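Local atomic coordinates of histidine acid phosphatase (Bifidobacterium longum subsp. infantis, PDB entry 6RXD), a protein that probably strips phosphate groups from inositol phosphates such as phytate, and from 2,3-bisphosphoglycerate, in the manner of a histidine acid phytase. Residues S51-D56 / G87-N92; A57-M62 / A79-N84; Y116-S121 / I467-Y472; N380-R385 / V446-Y451. One frame throughout, in Å; residues are numbered along the deposited sequence.

Contact 1: S51-D56 / G87-N92; sequences SSYKYD and GITAAN
The methyl CG2 of T89 leans obliquely on the ring of Y53, 4.0 Å from CE1, while the threonine hydroxyl turns to the carboxylate of D56. With chi1 at 53°, CG of D56 is wedged between its own backbone N and carbonyl carbon, which swings OD1 across to T89; OD1 and T89 OG1 stand 2.7 Å apart. T89 OG1 is also a hydrogen-bonding partner of L85 O, one turn earlier. OD1 lies in the plane of the Y53 ring at its edge and is also hydrogen-bonded to the hydroxyl of Y97. The other oxygen, OD2, accepts from the backbone N of K54 at 3.0 Å, nearly in line with the C-O bond, so both carboxylate oxygens are used. This ties the N-terminal end of helix 55-69, some nine residues after the RHG signature of histidine phosphatases, to helix 75-95, which also carries the zinc ligand E94. With an alanine at D56, the K54 amide and the Y97 hydroxyl would probably lose this acceptor, and T89 would keep the water bridge and its packing on Y53 but not the carboxylate. That water donates to D56 O and to T89 OG1, at 2.8 Å from the latter. On the flank CG2 of I88 meets CB of D56 at 4.2 Å, and the phenol OH of Y53 bonds to R61.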
loop_
_atom_site.group_PDB
_atom_site.type_symbol
_atom_site.label_atom_id
_atom_site.label_comp_id
_atom_site.label_asym_id
_atom_site.label_seq_id
_atom_site.Cartn_x
_atom_site.Cartn_y
_atom_site.Cartn_z
ATOM N N SER A 51 -0.421 -2.316 -14.237
ATOM C CA SER A 51 -0.662 -3.742 -14.035
ATOM C C SER A 51 -0.751 -4.484 -15.366
ATOM O O SER A 51 -0.400 -5.663 -15.458
ATOM C CB SER A 51 -1.943 -3.965 -13.232
ATOM O OG SER A 51 -3.061 -3.433 -13.912
ATOM N N SER A 52 -1.214 -3.787 -16.401
ATOM C CA SER A 52 -1.317 -4.364 -17.734
ATOM C C SER A 52 -1.444 -3.269 -18.783
ATOM O O SER A 52 -1.572 -2.089 -18.445
ATOM C CB SER A 52 -2.527 -5.297 -17.820
ATOM O OG SER A 52 -3.724 -4.569 -17.659
ATOM N N TYR A 53 -1.372 -3.666 -20.051
ATOM C CA TYR A 53 -1.558 -2.752 -21.169
ATOM C C TYR A 53 -3.049 -2.463 -21.264
ATOM O O TYR A 53 -3.816 -3.238 -21.851
ATOM C CB TYR A 53 -1.006 -3.392 -22.453
ATOM C CG TYR A 53 -1.037 -2.517 -23.694
ATOM C CD1 TYR A 53 -0.513 -1.226 -23.688
ATOM C CD2 TYR A 53 -1.572 -2.997 -24.881
ATOM C CE1 TYR A 53 -0.552 -0.430 -24.842
ATOM C CE2 TYR A 53 -1.608 -2.224 -26.024
ATOM C CZ TYR A 53 -1.094 -0.943 -26.006
ATOM O OH TYR A 53 -1.142 -0.182 -27.160
ATOM N N LYS A 54 -3.462 -1.354 -20.662
ATOM C CA LYS A 54 -4.883 -1.114 -20.424
ATOM C C LYS A 54 -5.212 0.374 -20.445
ATOM O O LYS A 54 -5.795 0.860 -21.421
ATOM C CB LYS A 54 -5.314 -1.751 -19.097
ATOM C CG LYS A 54 -6.795 -1.566 -18.777
ATOM C CD LYS A 54 -7.189 -2.234 -17.449
ATOM C CE LYS A 54 -6.507 -1.574 -16.257
ATOM N NZ LYS A 54 -6.988 -2.161 -14.969
ATOM N N TYR A 55 -4.853 1.093 -19.381
ATOM C CA TYR A 55 -5.117 2.532 -19.325
ATOM C C TYR A 55 -4.352 3.242 -20.435
ATOM O O TYR A 55 -4.875 4.143 -21.106
ATOM C CB TYR A 55 -4.686 3.108 -17.975
ATOM C CG TYR A 55 -5.510 2.624 -16.794
ATOM C CD1 TYR A 55 -6.894 2.539 -16.872
ATOM C CD2 TYR A 55 -4.891 2.233 -15.610
ATOM C CE1 TYR A 55 -7.646 2.097 -15.790
ATOM C CE2 TYR A 55 -5.631 1.785 -14.523
ATOM C CZ TYR A 55 -7.006 1.719 -14.621
ATOM O OH TYR A 55 -7.743 1.282 -13.538
ATOM N N ASP A 56 -3.097 2.842 -20.614
ATOM C CA ASP A 56 -2.283 3.389 -21.689
ATOM C C ASP A 56 -2.751 2.918 -23.064
ATOM O O ASP A 56 -2.723 3.682 -24.035
ATOM C CB ASP A 56 -0.783 3.084 -21.471
ATOM C CG ASP A 56 -0.483 1.595 -21.252
ATOM O OD1 ASP A 56 0.675 1.191 -21.496
ATOM O OD2 ASP A 56 -1.360 0.824 -20.810
ATOM N N GLY A 87 5.542 6.991 -24.285
ATOM C CA GLY A 87 6.600 6.969 -23.292
ATOM C C GLY A 87 6.305 6.079 -22.095
ATOM O O GLY A 87 7.160 5.296 -21.686
ATOM N N ILE A 88 5.109 6.190 -21.516
ATOM C CA ILE A 88 4.802 5.358 -20.351
ATOM C C ILE A 88 4.632 3.891 -20.757
ATOM O O ILE A 88 4.985 2.969 -20.010
ATOM C CB ILE A 88 3.597 5.892 -19.523
ATOM C CG1 ILE A 88 3.578 5.225 -18.140
ATOM C CG2 ILE A 88 2.276 5.669 -20.251
ATOM C CD1 ILE A 88 2.834 6.019 -17.080
ATOM N N THR A 89 4.127 3.669 -21.962
ATOM C CA THR A 89 4.013 2.306 -22.464
ATOM C C THR A 89 5.401 1.701 -22.654
ATOM O O THR A 89 5.666 0.578 -22.222
ATOM C CB THR A 89 3.209 2.287 -23.763
ATOM O OG1 THR A 89 1.864 2.664 -23.461
ATOM C CG2 THR A 89 3.215 0.889 -24.414
ATOM N N ALA A 90 6.303 2.462 -23.269
ATOM C CA ALA A 90 7.659 1.974 -23.483
ATOM C C ALA A 90 8.380 1.682 -22.173
ATOM O O ALA A 90 9.148 0.731 -22.084
ATOM C CB ALA A 90 8.458 2.964 -24.331
ATOM N N ALA A 91 8.145 2.501 -21.156
ATOM C CA ALA A 91 8.759 2.279 -19.853
ATOM C C ALA A 91 8.266 0.963 -19.245
ATOM O O ALA A 91 9.039 0.196 -18.654
ATOM C CB ALA A 91 8.462 3.441 -18.930
ATOM N N ASN A 92 6.973 0.708 -19.389
ATOM C CA ASN A 92 6.395 -0.535 -18.891
ATOM C C ASN A 92 6.804 -1.774 -19.671
ATOM O O ASN A 92 7.000 -2.848 -19.090
ATOM C CB ASN A 92 4.872 -0.416 -18.848
ATOM C CG ASN A 92 4.398 0.309 -17.623
ATOM O OD1 ASN A 92 4.365 -0.269 -16.534
ATOM N ND2 ASN A 92 4.046 1.586 -17.779
HETATM O O HOH W 1 -0.013 3.804 -25.185
#

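Contact 2: A57-M62 / A79-N84; sequences ALLMRM and AEFVKN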
loop_
_atom_site.group_PDB
_atom_site.type_symbol
_atom_site.label_atom_id
_atom_site.label_comp_id
_atom_site.label_asym_id
_atom_site.label_seq_id
_atom_site.Cartn_x
_atom_site.Cartn_y
_atom_site.Cartn_z
ATOM N N ALA A 57 -3.215 1.671 -23.138
ATOM C CA ALA A 57 -3.740 1.138 -24.391
ATOM C C ALA A 57 -4.983 1.907 -24.825
ATOM O O ALA A 57 -5.078 2.379 -25.963
ATOM C CB ALA A 57 -4.066 -0.342 -24.241
ATOM N N LEU A 58 -5.947 2.012 -23.915
ATOM C CA LEU A 58 -7.235 2.600 -24.265
ATOM C C LEU A 58 -7.096 4.062 -24.657
ATOM O O LEU A 58 -7.763 4.531 -25.591
ATOM C CB LEU A 58 -8.233 2.446 -23.111
ATOM C CG LEU A 58 -8.799 1.039 -22.908
ATOM C CD1 LEU A 58 -9.504 0.930 -21.569
ATOM C CD2 LEU A 58 -9.755 0.710 -24.039
ATOM N N LEU A 59 -6.238 4.797 -23.948
ATOM C CA LEU A 59 -6.063 6.196 -24.273
ATOM C C LEU A 59 -5.347 6.389 -25.610
ATOM O O LEU A 59 -5.612 7.354 -26.318
ATOM C CB LEU A 59 -5.375 6.952 -23.136
ATOM C CG LEU A 59 -6.259 7.212 -21.907
ATOM C CD1 LEU A 59 -5.411 7.805 -20.812
ATOM C CD2 LEU A 59 -7.419 8.162 -22.243
ATOM N N MET A 60 -4.452 5.468 -25.968
ATOM C CA MET A 60 -3.877 5.500 -27.321
ATOM C C MET A 60 -4.904 5.170 -28.403
ATOM O O MET A 60 -4.876 5.761 -29.474
ATOM C CB MET A 60 -2.660 4.576 -27.456
ATOM C CG MET A 60 -1.874 4.788 -28.760
ATOM S SD MET A 60 -1.082 6.417 -28.799
ATOM C CE MET A 60 0.530 6.050 -28.115
ATOM N N ARG A 61 -5.819 4.237 -28.142
ATOM C CA ARG A 61 -6.880 3.982 -29.118
ATOM C C ARG A 61 -7.740 5.237 -29.297
ATOM O O ARG A 61 -8.128 5.583 -30.416
ATOM C CB ARG A 61 -7.760 2.794 -28.684
ATOM C CG ARG A 61 -6.991 1.492 -28.419
ATOM C CD ARG A 61 -6.385 0.887 -29.701
ATOM N NE ARG A 61 -5.085 1.478 -30.046
ATOM C CZ ARG A 61 -3.934 1.162 -29.455
ATOM N NH1 ARG A 61 -3.898 0.263 -28.475
ATOM N NH2 ARG A 61 -2.806 1.750 -29.841
ATOM N N MET A 62 -8.005 5.940 -28.200
ATOM C CA MET A 62 -8.776 7.181 -28.260
ATOM C C MET A 62 -8.002 8.231 -29.057
ATOM O O MET A 62 -8.577 8.963 -29.882
ATOM C CB MET A 62 -9.061 7.680 -26.835
ATOM C CG MET A 62 -9.875 8.959 -26.752
ATOM S SD MET A 62 -10.204 9.348 -25.017
ATOM C CE MET A 62 -11.285 10.761 -25.204
ATOM N N ALA A 79 0.545 15.830 -30.636
ATOM C CA ALA A 79 1.873 15.234 -30.546
ATOM C C ALA A 79 2.294 14.976 -29.107
ATOM O O ALA A 79 2.901 13.949 -28.808
ATOM C CB ALA A 79 2.905 16.118 -31.267
ATOM N N GLU A 80 1.972 15.908 -28.217
ATOM C CA GLU A 80 2.391 15.768 -26.823
ATOM C C GLU A 80 1.638 14.639 -26.128
ATOM O O GLU A 80 2.246 13.864 -25.369
ATOM C CB GLU A 80 2.251 17.084 -26.043
ATOM C CG GLU A 80 2.599 16.979 -24.558
ATOM C CD GLU A 80 4.094 16.866 -24.293
ATOM O OE1 GLU A 80 4.898 16.976 -25.246
ATOM O OE2 GLU A 80 4.472 16.677 -23.117
ATOM N N PHE A 81 0.347 14.514 -26.404
ATOM C CA PHE A 81 -0.465 13.458 -25.799
ATOM C C PHE A 81 0.039 12.082 -26.242
ATOM O O PHE A 81 0.250 11.190 -25.420
ATOM C CB PHE A 81 -1.931 13.660 -26.183
ATOM C CG PHE A 81 -2.893 12.792 -25.419
ATOM C CD1 PHE A 81 -3.129 13.009 -24.070
ATOM C CD2 PHE A 81 -3.573 11.774 -26.060
ATOM C CE1 PHE A 81 -4.021 12.203 -23.374
ATOM C CE2 PHE A 81 -4.475 10.976 -25.377
ATOM C CZ PHE A 81 -4.700 11.190 -24.040
ATOM N N VAL A 82 0.271 11.910 -27.543
ATOM C CA VAL A 82 0.761 10.641 -28.071
ATOM C C VAL A 82 2.167 10.328 -27.536
ATOM O O VAL A 82 2.500 9.179 -27.249
ATOM C CB VAL A 82 0.736 10.634 -29.624
ATOM C CG1 VAL A 82 1.318 9.335 -30.177
ATOM C CG2 VAL A 82 -0.689 10.837 -30.133
ATOM N N LYS A 83 2.997 11.361 -27.383
ATOM C CA LYS A 83 4.347 11.164 -26.828
ATOM C C LYS A 83 4.289 10.667 -25.382
ATOM O O LYS A 83 5.061 9.790 -24.975
ATOM C CB LYS A 83 5.159 12.463 -26.879
ATOM C CG LYS A 83 6.569 12.327 -26.299
ATOM C CD LYS A 83 7.344 13.654 -26.321
ATOM C CE LYS A 83 8.716 13.479 -25.666
ATOM N NZ LYS A 83 9.482 14.752 -25.599
ATOM N N ASN A 84 3.379 11.240 -24.599
ATOM C CA ASN A 84 3.250 10.845 -23.195
ATOM C C ASN A 84 2.819 9.389 -23.091
ATOM O O ASN A 84 3.387 8.604 -22.319
ATOM C CB ASN A 84 2.245 11.750 -22.462
ATOM C CG ASN A 84 2.821 13.114 -22.145
ATOM O OD1 ASN A 84 4.016 13.239 -21.897
ATOM N ND2 ASN A 84 1.981 14.144 -22.173
#
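M60 reaches V82 by a bent chain: CG is anti to the backbone N (chi1 -169°), and bends at chi2 (67°) and chi3 then carry the thioether across to the facing helix. The terminal CE comes to 3.8 Å from the carbonyl V82 O, which is itself hydrogen-bonded to the hydroxyl of S86. CE and SD of M60 both touch CG1 of V82, each at 4.0 Å, the two side chains crossing at about a right angle; since V82 was modelled in two conformers, this last touch is less certain. CG of F81 is likewise anti to the backbone N, which carries the ring toward the facing helix. Its edge meets the backbone of L59, with CE2 3.9 Å from L59 O and near the ring plane, and CZ is 4.4 Å from CB of L59. F249 packs edge-to-face with the same ring, and L59 continues inward onto L85 and L311. Helices 55-69 and 75-95 run roughly antiparallel here as a helical hairpin of the phosphatase's helical region. Lacking charges or hydrogen bonds between them, the two segments meet through apolar CH groups set against each other and against two backbone carbonyl oxygens, so the join rests on van der Waals fit, with apolar burial only partial.

Contact 3: Y116-S121 / I467-Y472; sequences YQRNRS and IVRMLY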
loop_
_atom_site.group_PDB
_atom_site.type_symbol
_atom_site.label_atom_id
_atom_site.label_comp_id
_atom_site.label_asym_id
_atom_site.label_seq_id
_atom_site.Cartn_x
_atom_site.Cartn_y
_atom_site.Cartn_z
ATOM N N TYR A 116 18.175 -1.333 10.064
ATOM C CA TYR A 116 19.390 -1.734 10.765
ATOM C C TYR A 116 19.921 -0.582 11.610
ATOM O O TYR A 116 20.274 -0.766 12.779
ATOM C CB TYR A 116 20.494 -2.210 9.807
ATOM C CG TYR A 116 21.807 -2.328 10.536
ATOM C CD1 TYR A 116 22.012 -3.339 11.471
ATOM C CD2 TYR A 116 22.822 -1.402 10.335
ATOM C CE1 TYR A 116 23.216 -3.439 12.179
ATOM C CE2 TYR A 116 24.027 -1.499 11.035
ATOM C CZ TYR A 116 24.210 -2.516 11.948
ATOM O OH TYR A 116 25.393 -2.604 12.640
ATOM N N GLN A 117 19.979 0.601 11.007
ATOM C CA GLN A 117 20.598 1.756 11.646
ATOM C C GLN A 117 19.903 2.145 12.946
ATOM O O GLN A 117 20.567 2.451 13.944
ATOM C CB GLN A 117 20.660 2.932 10.666
ATOM C CG GLN A 117 21.695 2.714 9.570
ATOM C CD GLN A 117 21.613 3.713 8.438
ATOM O OE1 GLN A 117 20.650 4.468 8.324
ATOM N NE2 GLN A 117 22.631 3.713 7.578
ATOM N N ARG A 118 18.573 2.101 12.946
ATOM C CA ARG A 118 17.810 2.461 14.137
ATOM C C ARG A 118 18.030 1.470 15.270
ATOM O O ARG A 118 17.978 1.833 16.449
ATOM C CB ARG A 118 16.314 2.565 13.828
ATOM C CG ARG A 118 15.511 3.165 14.980
ATOM C CD ARG A 118 14.059 3.372 14.585
ATOM N NE ARG A 118 13.271 2.141 14.689
ATOM C CZ ARG A 118 12.866 1.414 13.651
ATOM N NH1 ARG A 118 13.176 1.772 12.411
ATOM N NH2 ARG A 118 12.145 0.321 13.855
ATOM N N ASN A 119 18.269 0.214 14.909
ATOM C CA ASN A 119 18.449 -0.827 15.905
ATOM C C ASN A 119 19.814 -1.458 15.814
ATOM O O ASN A 119 19.955 -2.668 15.965
ATOM C CB ASN A 119 17.366 -1.899 15.800
ATOM C CG ASN A 119 16.112 -1.520 16.556
ATOM O OD1 ASN A 119 16.130 -1.372 17.781
ATOM N ND2 ASN A 119 15.023 -1.359 15.835
ATOM N N ARG A 120 20.814 -0.619 15.583
ATOM C CA ARG A 120 22.192 -1.072 15.478
ATOM C C ARG A 120 22.619 -1.892 16.697
ATOM O O ARG A 120 23.242 -2.947 16.554
ATOM C CB ARG A 120 23.118 0.134 15.275
ATOM C CG ARG A 120 24.586 -0.216 15.231
ATOM C CD ARG A 120 25.444 1.030 15.054
ATOM N NE ARG A 120 25.118 1.737 13.819
ATOM C CZ ARG A 120 25.714 1.519 12.649
ATOM N NH1 ARG A 120 26.674 0.608 12.541
ATOM N NH2 ARG A 120 25.345 2.210 11.580
ATOM N N SER A 121 22.266 -1.433 17.897
ATOM C CA SER A 121 22.669 -2.157 19.100
ATOM C C SER A 121 22.053 -3.556 19.134
ATOM O O SER A 121 22.750 -4.542 19.387
ATOM C CB SER A 121 22.291 -1.384 20.359
ATOM O OG SER A 121 22.733 -2.089 21.500
ATOM N N ILE A 467 8.717 -2.998 26.992
ATOM C CA ILE A 467 8.054 -1.783 26.532
ATOM C C ILE A 467 8.201 -1.636 25.023
ATOM O O ILE A 467 9.132 -2.171 24.420
ATOM C CB ILE A 467 8.593 -0.535 27.253
ATOM C CG1 ILE A 467 10.097 -0.381 27.021
ATOM C CG2 ILE A 467 8.273 -0.609 28.757
ATOM C CD1 ILE A 467 10.643 0.952 27.525
ATOM N N VAL A 468 7.254 -0.931 24.409
ATOM C CA VAL A 468 7.146 -0.942 22.961
ATOM C C VAL A 468 6.911 0.466 22.435
ATOM O O VAL A 468 6.178 1.242 23.050
ATOM C CB VAL A 468 5.940 -1.824 22.534
ATOM C CG1 VAL A 468 5.830 -1.944 21.006
ATOM C CG2 VAL A 468 6.015 -3.234 23.169
ATOM N N ARG A 469 7.499 0.777 21.281
ATOM C CA ARG A 469 7.346 2.084 20.638
ATOM C C ARG A 469 7.053 1.854 19.159
ATOM O O ARG A 469 7.640 0.964 18.557
ATOM C CB ARG A 469 8.658 2.873 20.808
ATOM C CG ARG A 469 8.744 4.207 20.092
ATOM C CD ARG A 469 9.363 4.091 18.683
ATOM N NE ARG A 469 10.742 3.589 18.642
ATOM C CZ ARG A 469 11.813 4.279 19.037
ATOM N NH1 ARG A 469 11.669 5.488 19.554
ATOM N NH2 ARG A 469 13.028 3.750 18.940
ATOM N N MET A 470 6.153 2.650 18.576
ATOM C CA MET A 470 5.758 2.472 17.173
ATOM C C MET A 470 6.213 3.603 16.246
ATOM O O MET A 470 6.197 4.783 16.633
ATOM C CB MET A 470 4.228 2.320 17.065
ATOM C CG MET A 470 3.678 2.395 15.622
ATOM S SD MET A 470 2.004 1.731 15.477
ATOM C CE MET A 470 1.176 2.619 16.816
ATOM N N LEU A 471 6.629 3.221 15.034
ATOM C CA LEU A 471 6.818 4.143 13.906
ATOM C C LEU A 471 5.824 3.774 12.814
ATOM O O LEU A 471 5.636 2.597 12.528
ATOM C CB LEU A 471 8.237 4.033 13.329
ATOM C CG LEU A 471 9.488 4.191 14.196
ATOM C CD1 LEU A 471 10.720 4.397 13.299
ATOM C CD2 LEU A 471 9.376 5.305 15.194
ATOM N N TYR A 472 5.189 4.773 12.200
ATOM C CA TYR A 472 4.239 4.560 11.111
ATOM C C TYR A 472 4.766 5.394 9.952
ATOM O O TYR A 472 4.897 6.625 10.068
ATOM C CB TYR A 472 2.863 5.062 11.540
ATOM C CG TYR A 472 1.722 4.877 10.552
ATOM C CD1 TYR A 472 1.740 3.887 9.572
ATOM C CD2 TYR A 472 0.618 5.715 10.612
ATOM C CE1 TYR A 472 0.663 3.736 8.678
ATOM C CE2 TYR A 472 -0.449 5.583 9.740
ATOM C CZ TYR A 472 -0.429 4.596 8.780
ATOM O OH TYR A 472 -1.517 4.474 7.947
#
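R118 lays one face of its guanidinium against L471, joining the end of helix 102-118 to strand 467-472 of the mixed sheet in the alpha/beta domain of this histidine phosphatase. The packed part is small and close. CD1 of L471 sits 3.4 Å above the guanidinium plane of R118, offset toward its rim, and is 3.7 Å from NE as well as from CZ. R118 and L471 approach from opposite directions: CG of the arginine is anti to its backbone N, the aliphatic chain runs out straight, and a bend at chi3 (81°) turns the flat group so that it lies under the leucine methyl. On the neighbouring strand 445-453, NH2 of R118 finds a salt-bridge partner in D449 OD1 and a hydrogen-bond acceptor in Q447 OE1. R469 shares the aspartate, bonding D449 OD2 through NE, and its NH1 goes on to E476 and to S28 O. The two arginines therefore flank a common carboxylate, which probably offsets their like charge, and N119 adds its amide to the same D449. The backbones stand well apart, the nearest CA atoms, those of R118 and L471, being separated by 11.1 Å, so the link rests on side chains alone. Q117, R120 and S121 leave the turn beyond R118 exposed to solvent. The loose side of the contact lies between the two arginines, where CD of R118 comes no nearer than 4.5 Å to NH2 of R469.

Contact 4: N380-R385 / V446-Y451; sequences NTIDAR and VQWDVY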
loop_
_atom_site.group_PDB
_atom_site.type_symbol
_atom_site.label_atom_id
_atom_site.label_comp_id
_atom_site.label_asym_id
_atom_site.label_seq_id
_atom_site.Cartn_x
_atom_site.Cartn_y
_atom_site.Cartn_z
ATOM N N ASN A 380 2.279 -11.802 19.359
ATOM C CA ASN A 380 2.775 -13.155 19.618
ATOM C C ASN A 380 4.272 -13.316 19.374
ATOM O O ASN A 380 4.936 -14.077 20.075
ATOM C CB ASN A 380 2.007 -14.187 18.789
ATOM C CG ASN A 380 0.616 -14.459 19.328
ATOM O OD1 ASN A 380 0.323 -14.181 20.489
ATOM N ND2 ASN A 380 -0.252 -15.011 18.481
ATOM N N THR A 381 4.800 -12.635 18.364
ATOM C CA THR A 381 6.228 -12.732 18.082
ATOM C C THR A 381 7.054 -11.984 19.130
ATOM O O THR A 381 8.213 -12.334 19.377
ATOM C CB THR A 381 6.607 -12.264 16.650
ATOM O OG1 THR A 381 6.227 -10.899 16.472
ATOM C CG2 THR A 381 5.942 -13.125 15.583
ATOM N N ILE A 382 6.468 -10.959 19.746
ATOM C CA ILE A 382 7.126 -10.315 20.875
ATOM C C ILE A 382 7.194 -11.320 22.024
ATOM O O ILE A 382 8.258 -11.524 22.610
ATOM C CB ILE A 382 6.397 -9.039 21.332
ATOM C CG1 ILE A 382 6.472 -7.972 20.245
ATOM C CG2 ILE A 382 7.020 -8.494 22.622
ATOM C CD1 ILE A 382 5.562 -6.752 20.525
ATOM N N ASP A 383 6.067 -11.957 22.341
ATOM C CA ASP A 383 6.054 -12.972 23.395
ATOM C C ASP A 383 7.095 -14.066 23.144
ATOM O O ASP A 383 7.798 -14.482 24.071
ATOM C CB ASP A 383 4.671 -13.614 23.533
ATOM C CG ASP A 383 3.660 -12.708 24.195
ATOM O OD1 ASP A 383 4.052 -11.801 24.964
ATOM O OD2 ASP A 383 2.451 -12.919 23.948
ATOM N N ALA A 384 7.203 -14.539 21.905
ATOM C CA ALA A 384 8.168 -15.605 21.597
ATOM C C ALA A 384 9.592 -15.205 21.980
ATOM O O ALA A 384 10.362 -16.015 22.496
ATOM C CB ALA A 384 8.108 -15.980 20.123
ATOM N N ARG A 385 9.930 -13.944 21.732
ATOM C CA ARG A 385 11.257 -13.416 22.038
ATOM C C ARG A 385 11.435 -13.213 23.541
ATOM O O ARG A 385 12.425 -13.665 24.133
ATOM C CB ARG A 385 11.472 -12.091 21.287
ATOM C CG ARG A 385 12.764 -11.354 21.627
ATOM C CD ARG A 385 14.013 -12.228 21.458
ATOM N NE ARG A 385 15.230 -11.465 21.721
ATOM C CZ ARG A 385 16.430 -12.010 21.888
ATOM N NH1 ARG A 385 16.567 -13.331 21.832
ATOM N NH2 ARG A 385 17.489 -11.240 22.119
ATOM N N VAL A 446 4.507 -0.243 9.172
ATOM C CA VAL A 446 4.416 -0.063 10.606
ATOM C C VAL A 446 5.577 -0.835 11.204
ATOM O O VAL A 446 5.823 -1.973 10.817
ATOM C CB VAL A 446 3.085 -0.625 11.145
ATOM C CG1 VAL A 446 3.099 -0.673 12.677
ATOM C CG2 VAL A 446 1.896 0.220 10.625
ATOM N N GLN A 447 6.306 -0.213 12.123
ATOM C CA GLN A 447 7.405 -0.892 12.810
ATOM C C GLN A 447 7.241 -0.723 14.319
ATOM O O GLN A 447 6.849 0.351 14.790
ATOM C CB GLN A 447 8.746 -0.309 12.359
ATOM C CG GLN A 447 9.011 -0.463 10.854
ATOM C CD GLN A 447 10.404 -0.045 10.464
ATOM O OE1 GLN A 447 11.379 -0.375 11.142
ATOM N NE2 GLN A 447 10.508 0.687 9.362
ATOM N N TRP A 448 7.525 -1.776 15.080
ATOM C CA TRP A 448 7.516 -1.658 16.539
ATOM C C TRP A 448 8.889 -2.019 17.052
ATOM O O TRP A 448 9.469 -3.021 16.609
ATOM C CB TRP A 448 6.530 -2.639 17.176
ATOM C CG TRP A 448 5.070 -2.345 16.975
ATOM C CD1 TRP A 448 4.513 -1.327 16.255
ATOM C CD2 TRP A 448 3.985 -3.108 17.507
ATOM N NE1 TRP A 448 3.137 -1.416 16.307
ATOM C CE2 TRP A 448 2.791 -2.502 17.071
ATOM C CE3 TRP A 448 3.913 -4.244 18.318
ATOM C CZ2 TRP A 448 1.526 -3.001 17.413
ATOM C CZ3 TRP A 448 2.660 -4.745 18.658
ATOM C CH2 TRP A 448 1.485 -4.114 18.210
ATOM N N ASP A 449 9.387 -1.234 18.007
ATOM C CA ASP A 449 10.621 -1.568 18.719
ATOM C C ASP A 449 10.284 -1.992 20.138
ATOM O O ASP A 449 9.436 -1.375 20.779
ATOM C CB ASP A 449 11.547 -0.355 18.782
ATOM C CG ASP A 449 11.973 0.127 17.415
ATOM O OD1 ASP A 449 12.130 -0.709 16.508
ATOM O OD2 ASP A 449 12.141 1.350 17.242
ATOM N N VAL A 450 10.961 -3.031 20.632
ATOM C CA VAL A 450 10.682 -3.535 21.970
ATOM C C VAL A 450 11.955 -3.561 22.794
ATOM O O VAL A 450 12.967 -4.122 22.369
ATOM C CB VAL A 450 10.083 -4.960 21.928
ATOM C CG1 VAL A 450 9.706 -5.432 23.337
ATOM C CG2 VAL A 450 8.869 -4.995 21.016
ATOM N N TYR A 451 11.902 -2.935 23.963
ATOM C CA TYR A 451 13.046 -2.893 24.861
ATOM C C TYR A 451 12.666 -3.547 26.184
ATOM O O TYR A 451 11.481 -3.715 26.488
ATOM C CB TYR A 451 13.462 -1.446 25.127
ATOM C CG TYR A 451 14.280 -0.749 24.050
ATOM C CD1 TYR A 451 15.410 -0.023 24.392
ATOM C CD2 TYR A 451 13.919 -0.797 22.708
ATOM C CE1 TYR A 451 16.153 0.647 23.436
ATOM C CE2 TYR A 451 14.670 -0.127 21.739
ATOM C CZ TYR A 451 15.776 0.589 22.113
ATOM O OH TYR A 451 16.523 1.257 21.165
#
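I382 extends its longer branch straight at the sheet: chi1 of -66° sets CG1 anti to the carbonyl carbon, and an extended chi2 stretches CD1 away from the helix. W448 answers with chi1 at -71° and chi2 near zero (2°), which together turn the six-membered part of its indole toward the helix. CD1 of I382 then meets the ring at its edge and in its plane, 3.7 Å from CE3 and 4.0 Å from CZ3 of W448, the two side chains crossing at about a right angle. CD1 and CG1 of I382 lie 3.8 and 3.9 Å from V450 CG2; the shorter branch, CG2, touches CG1 of V450 at 4.1 Å. Helix 372-386 thereby lies on one face of the central sheet, while D449, between W448 and V450 on the strand, points to the other face and pairs with R118 and R469. This helix-on-sheet layering belongs to the alpha/beta domain of histidine phosphatases. At I382 an alanine would probably open a gap between the helix and the W448 edge and deprive the V450 methyls of the isoleucine they pack on. L495 and E40 close in around the isoleucine. With the indole N-H turned instead to SD of M470 on strand 467-472, what faces the helix is carbon only, and hydrophobic burial is likely to be what holds I382 on the strand.

Overall arrangement
Leaving strand 34-44, the chain enters helix 55-69, turns back along helix 75-95, and closes contact 2 inside the larger loop closed by contact 1. These two are neighbours on one helical hairpin, with centres 11 Å apart, joined by Y53 and R61. Contact 3 then opens at the end of helix 102-118 and closes 346 residues later on strand 467-472; contact 4, between helix 372-386 and strand 445-453, nests within that span. Contacts 3 and 4 meet through these two adjacent antiparallel strands and through R118 with D449. The two pairs lie on opposite sides of the chain's centre, one in the helical region, the other on the central sheet.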